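Local coordinates for protein MmoQ Response regulator (Methylococcus capsulatus, PDB 3LJX) that probably makes cyclic di-GMP from two GTP as a full-length response regulator, of which this chain supplies the HDOD-domain portion, at residues Arg97-Tyr109 with Ala150-Arg162. Sequence-based numbering, arbitrary orientation.
Sequences REGRCEAFDYAAY and ATAWPEEYSECLR
Cys101 enters the angle between helices 144-152 and 154-163: its CB lies 3.6 Å from Ala150 CB, and SG, anti to the backbone N (chi1 -178°), is carried past Pro154 to the edge of the Tyr157 ring, 4.1 Å from Tyr157 CD2. Beside it, Ala103 N donates to Ser158 OG over 3.0 Å at a nearly straight 171°. That hydroxyl in turn donates to Pro154 O, one turn earlier, and the carbonyl also receives Ser158 N from the opposite face of its plane; the OG bond orients the hydroxyl that accepts from Ala103 N. Phe104 continues the apolar seam, with Ala150 CB over one ring face (4.1 Å from the centroid) and Leu161 CD1 at the ring edge, 3.9 Å from Phe104 CD1. At the outer, exposed end, the Arg162 guanidinium lays a face over Ala103 CB, while its NH2 makes a long 3.4 Å salt bridge to Glu102 OE2, the two charged planes standing 88° apart.

Behind these contacts, a type I turn from Cys101 to Phe104, closed by Phe104 N bonding back to Cys101 O, sets the loop's shape, and Tyr106 OH accepts from Cys101 N at 3.1 Å. Tyr157 OH is hydrogen-bonded to Glu173 OE2 in helix 166-177. Within the all-helical HDOD domain, the contact packs the turn leading into helix 106-125 against a helix-helix corner at Trp153.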
loop_
_atom_site.group_PDB
_atom_site.type_symbol
_atom_site.label_atom_id
_atom_site.label_comp_id
_atom_site.label_asym_id
_atom_site.label_seq_id
_atom_site.Cartn_x
_atom_site.Cartn_y
_atom_site.Cartn_z
ATOM N N ARG A 97 11.055 -11.822 11.271
ATOM C CA ARG A 97 10.515 -11.211 10.059
ATOM C C ARG A 97 9.237 -10.406 10.328
ATOM O O ARG A 97 9.249 -9.179 10.211
ATOM C CB ARG A 97 10.267 -12.271 8.972
ATOM C CG ARG A 97 10.119 -11.719 7.547
ATOM C CD ARG A 97 8.760 -12.077 6.919
ATOM N NE ARG A 97 8.783 -13.297 6.114
ATOM C CZ ARG A 97 8.018 -14.369 6.337
ATOM N NH1 ARG A 97 7.156 -14.392 7.351
ATOM N NH2 ARG A 97 8.117 -15.427 5.542
ATOM N N GLU A 98 8.152 -11.089 10.709
ATOM C CA GLU A 98 6.814 -10.468 10.754
ATOM C C GLU A 98 6.166 -10.229 12.139
ATOM O O GLU A 98 5.028 -10.656 12.363
ATOM C CB GLU A 98 5.828 -11.247 9.847
ATOM C CG GLU A 98 5.294 -12.590 10.394
ATOM C CD GLU A 98 3.763 -12.608 10.590
ATOM O OE1 GLU A 98 3.154 -13.700 10.542
ATOM O OE2 GLU A 98 3.163 -11.533 10.794
ATOM N N GLY A 99 6.835 -9.507 13.042
ATOM C CA GLY A 99 8.094 -8.839 12.779
ATOM C C GLY A 99 8.770 -8.300 14.029
ATOM O O GLY A 99 8.254 -8.397 15.144
ATOM N N ARG A 100 9.938 -7.707 13.833
ATOM C CA ARG A 100 10.795 -7.320 14.936
ATOM C C ARG A 100 10.321 -6.107 15.752
ATOM O O ARG A 100 10.619 -6.034 16.942
ATOM C CB ARG A 100 12.232 -7.137 14.436
ATOM C CG ARG A 100 12.927 -8.461 14.145
ATOM C CD ARG A 100 14.221 -8.287 13.355
ATOM N NE ARG A 100 14.989 -9.534 13.297
ATOM C CZ ARG A 100 14.729 -10.545 12.468
ATOM N NH1 ARG A 100 13.711 -10.469 11.616
ATOM N NH2 ARG A 100 15.485 -11.638 12.493
ATOM N N CYS A 101 9.591 -5.167 15.142
ATOM C CA CYS A 101 9.150 -3.965 15.872
ATOM C C CYS A 101 8.049 -4.275 16.890
ATOM O O CYS A 101 6.863 -4.377 16.547
ATOM C CB CYS A 101 8.697 -2.850 14.923
ATOM S SG CYS A 101 8.194 -1.333 15.788
ATOM N N GLU A 102 8.456 -4.409 18.148
ATOM C CA GLU A 102 7.578 -4.874 19.218
ATOM C C GLU A 102 6.228 -4.136 19.275
ATOM O O GLU A 102 5.160 -4.768 19.309
ATOM C CB GLU A 102 8.316 -4.781 20.562
ATOM C CG GLU A 102 7.569 -5.376 21.745
ATOM C CD GLU A 102 8.443 -5.498 22.988
ATOM O OE1 GLU A 102 9.691 -5.459 22.859
ATOM O OE2 GLU A 102 7.878 -5.643 24.096
ATOM N N ALA A 103 6.277 -2.804 19.271
ATOM C CA ALA A 103 5.065 -1.999 19.429
ATOM C C ALA A 103 4.195 -1.852 18.161
ATOM O O ALA A 103 3.083 -1.345 18.233
ATOM C CB ALA A 103 5.411 -0.624 20.016
ATOM N N PHE A 104 4.691 -2.300 17.011
ATOM C CA PHE A 104 3.931 -2.184 15.762
ATOM C C PHE A 104 2.938 -3.333 15.588
ATOM O O PHE A 104 3.301 -4.513 15.641
ATOM C CB PHE A 104 4.869 -2.121 14.554
ATOM C CG PHE A 104 4.185 -1.745 13.254
ATOM C CD1 PHE A 104 3.696 -0.450 13.055
ATOM C CD2 PHE A 104 4.074 -2.667 12.217
ATOM C CE1 PHE A 104 3.081 -0.088 11.854
ATOM C CE2 PHE A 104 3.470 -2.316 11.012
ATOM C CZ PHE A 104 2.974 -1.020 10.831
ATOM N N ASP A 105 1.681 -2.974 15.353
ATOM C CA ASP A 105 0.626 -3.961 15.181
ATOM C C ASP A 105 0.611 -4.474 13.740
ATOM O O ASP A 105 -0.106 -3.943 12.897
ATOM C CB ASP A 105 -0.726 -3.344 15.552
ATOM C CG ASP A 105 -1.826 -4.385 15.678
ATOM O OD1 ASP A 105 -1.655 -5.508 15.149
ATOM O OD2 ASP A 105 -2.873 -4.078 16.296
ATOM N N TYR A 106 1.397 -5.508 13.464
ATOM C CA TYR A 106 1.538 -6.012 12.105
ATOM C C TYR A 106 0.232 -6.596 11.558
ATOM O O TYR A 106 -0.143 -6.337 10.410
ATOM C CB TYR A 106 2.658 -7.042 12.023
ATOM C CG TYR A 106 4.068 -6.471 12.176
ATOM C CD1 TYR A 106 4.619 -6.241 13.432
ATOM C CD2 TYR A 106 4.858 -6.206 11.053
ATOM C CE1 TYR A 106 5.924 -5.744 13.564
ATOM C CE2 TYR A 106 6.147 -5.711 11.171
ATOM C CZ TYR A 106 6.685 -5.481 12.424
ATOM O OH TYR A 106 7.971 -4.973 12.535
ATOM N N ALA A 107 -0.462 -7.388 12.371
ATOM C CA ALA A 107 -1.724 -7.950 11.916
ATOM C C ALA A 107 -2.662 -6.809 11.529
ATOM O O ALA A 107 -3.329 -6.871 10.495
ATOM C CB ALA A 107 -2.362 -8.834 12.990
ATOM N N ALA A 108 -2.700 -5.761 12.351
ATOM C CA ALA A 108 -3.604 -4.649 12.076
ATOM C C ALA A 108 -3.188 -3.979 10.778
ATOM O O ALA A 108 -4.027 -3.645 9.934
ATOM C CB ALA A 108 -3.632 -3.631 13.241
ATOM N N TYR A 109 -1.884 -3.792 10.616
ATOM C CA TYR A 109 -1.385 -3.144 9.416
ATOM C C TYR A 109 -1.792 -3.948 8.179
ATOM O O TYR A 109 -2.282 -3.383 7.204
ATOM C CB TYR A 109 0.132 -2.948 9.462
ATOM C CG TYR A 109 0.690 -2.647 8.099
ATOM C CD1 TYR A 109 0.625 -1.361 7.565
ATOM C CD2 TYR A 109 1.226 -3.660 7.318
ATOM C CE1 TYR A 109 1.110 -1.091 6.291
ATOM C CE2 TYR A 109 1.720 -3.405 6.046
ATOM C CZ TYR A 109 1.658 -2.126 5.534
ATOM O OH TYR A 109 2.137 -1.892 4.259
ATOM N N ALA A 150 9.135 0.417 10.797
ATOM C CA ALA A 150 9.063 -0.639 11.801
ATOM C C ALA A 150 10.118 -1.703 11.499
ATOM O O ALA A 150 10.730 -2.258 12.399
ATOM C CB ALA A 150 7.665 -1.266 11.822
ATOM N N THR A 151 10.333 -1.971 10.216
ATOM C CA THR A 151 11.315 -2.950 9.800
ATOM C C THR A 151 12.748 -2.440 9.957
ATOM O O THR A 151 13.615 -3.160 10.452
ATOM C CB THR A 151 11.089 -3.349 8.345
ATOM O OG1 THR A 151 9.748 -3.818 8.194
ATOM C CG2 THR A 151 12.055 -4.457 7.951
ATOM N N ALA A 152 12.986 -1.197 9.544
ATOM C CA ALA A 152 14.324 -0.599 9.574
ATOM C C ALA A 152 14.817 -0.338 10.996
ATOM O O ALA A 152 15.950 -0.684 11.333
ATOM C CB ALA A 152 14.357 0.706 8.761
ATOM N N TRP A 153 13.970 0.267 11.828
ATOM C CA TRP A 153 14.397 0.662 13.173
ATOM C C TRP A 153 13.458 0.135 14.263
ATOM O O TRP A 153 12.819 0.910 14.964
ATOM C CB TRP A 153 14.505 2.184 13.266
ATOM C CG TRP A 153 15.370 2.782 12.220
ATOM C CD1 TRP A 153 14.966 3.354 11.045
ATOM C CD2 TRP A 153 16.799 2.872 12.238
ATOM N NE1 TRP A 153 16.060 3.794 10.332
ATOM C CE2 TRP A 153 17.194 3.513 11.047
ATOM C CE3 TRP A 153 17.782 2.482 13.157
ATOM C CZ2 TRP A 153 18.526 3.761 10.740
ATOM C CZ3 TRP A 153 19.110 2.734 12.853
ATOM C CH2 TRP A 153 19.472 3.365 11.654
ATOM N N PRO A 154 13.391 -1.185 14.419
ATOM C CA PRO A 154 12.359 -1.807 15.258
ATOM C C PRO A 154 12.332 -1.242 16.676
ATOM O O PRO A 154 11.244 -0.964 17.195
ATOM C CB PRO A 154 12.768 -3.287 15.290
ATOM C CG PRO A 154 13.711 -3.468 14.165
ATOM C CD PRO A 154 14.365 -2.158 13.903
ATOM N N GLU A 155 13.503 -1.073 17.292
ATOM C CA GLU A 155 13.571 -0.598 18.676
ATOM C C GLU A 155 13.348 0.902 18.778
ATOM O O GLU A 155 12.653 1.376 19.681
ATOM C CB GLU A 155 14.904 -0.976 19.342
ATOM C CG GLU A 155 15.138 -2.476 19.464
ATOM C CD GLU A 155 14.147 -3.158 20.395
ATOM O OE1 GLU A 155 13.661 -2.498 21.339
ATOM O OE2 GLU A 155 13.858 -4.356 20.184
ATOM N N GLU A 156 13.941 1.663 17.869
ATOM C CA GLU A 156 13.697 3.100 17.888
ATOM C C GLU A 156 12.232 3.383 17.597
ATOM O O GLU A 156 11.614 4.225 18.250
ATOM C CB GLU A 156 14.586 3.829 16.888
ATOM C CG GLU A 156 16.001 4.030 17.385
ATOM C CD GLU A 156 16.202 5.360 18.087
ATOM O OE1 GLU A 156 15.335 6.253 17.980
ATOM O OE2 GLU A 156 17.246 5.517 18.741
ATOM N N TYR A 157 11.666 2.665 16.634
ATOM C CA TYR A 157 10.298 2.950 16.234
ATOM C C TYR A 157 9.315 2.526 17.324
ATOM O O TYR A 157 8.297 3.178 17.504
ATOM C CB TYR A 157 9.953 2.324 14.880
ATOM C CG TYR A 157 8.758 2.964 14.200
ATOM C CD1 TYR A 157 8.675 4.348 14.048
ATOM C CD2 TYR A 157 7.720 2.189 13.697
ATOM C CE1 TYR A 157 7.588 4.939 13.414
ATOM C CE2 TYR A 157 6.628 2.768 13.058
ATOM C CZ TYR A 157 6.566 4.147 12.922
ATOM O OH TYR A 157 5.477 4.730 12.290
ATOM N N SER A 158 9.626 1.466 18.069
ATOM C CA SER A 158 8.801 1.116 19.243
ATOM C C SER A 158 8.733 2.254 20.258
ATOM O O SER A 158 7.667 2.542 20.795
ATOM C CB SER A 158 9.283 -0.157 19.931
ATOM O OG SER A 158 8.866 -1.309 19.222
ATOM N N GLU A 159 9.859 2.913 20.514
ATOM C CA GLU A 159 9.833 4.118 21.339
ATOM C C GLU A 159 8.838 5.145 20.778
ATOM O O GLU A 159 7.954 5.621 21.494
ATOM C CB GLU A 159 11.214 4.759 21.445
ATOM C CG GLU A 159 12.254 3.943 22.183
ATOM C CD GLU A 159 13.615 4.647 22.223
ATOM O OE1 GLU A 159 13.648 5.889 22.041
ATOM O OE2 GLU A 159 14.647 3.963 22.435
ATOM N N CYS A 160 8.983 5.499 19.505
ATOM C CA CYS A 160 8.086 6.488 18.915
ATOM C C CYS A 160 6.624 6.067 19.061
ATOM O O CYS A 160 5.775 6.855 19.462
ATOM C CB CYS A 160 8.418 6.707 17.444
ATOM S SG CYS A 160 10.094 7.306 17.157
ATOM N N LEU A 161 6.339 4.810 18.752
ATOM C CA LEU A 161 4.965 4.327 18.761
ATOM C C LEU A 161 4.350 4.358 20.156
ATOM O O LEU A 161 3.156 4.594 20.307
ATOM C CB LEU A 161 4.894 2.915 18.171
ATOM C CG LEU A 161 5.121 2.845 16.656
ATOM C CD1 LEU A 161 5.013 1.413 16.176
ATOM C CD2 LEU A 161 4.133 3.730 15.911
ATOM N N ARG A 162 5.163 4.127 21.180
ATOM C CA ARG A 162 4.648 4.146 22.547
ATOM C C ARG A 162 4.369 5.559 23.058
ATOM O O ARG A 162 3.474 5.751 23.875
ATOM C CB ARG A 162 5.582 3.388 23.491
ATOM C CG ARG A 162 5.604 1.904 23.195
ATOM C CD ARG A 162 6.637 1.171 24.004
ATOM N NE ARG A 162 6.460 -0.272 23.862
ATOM C CZ ARG A 162 7.396 -1.107 23.413
ATOM N NH1 ARG A 162 8.595 -0.649 23.061
ATOM N NH2 ARG A 162 7.128 -2.403 23.323
HETATM O O HOH W 1 11.198 -3.432 19.243
HETATM O O HOH W 2 11.009 -2.672 22.126
HETATM O O HOH W 3 9.161 -5.466 10.346
#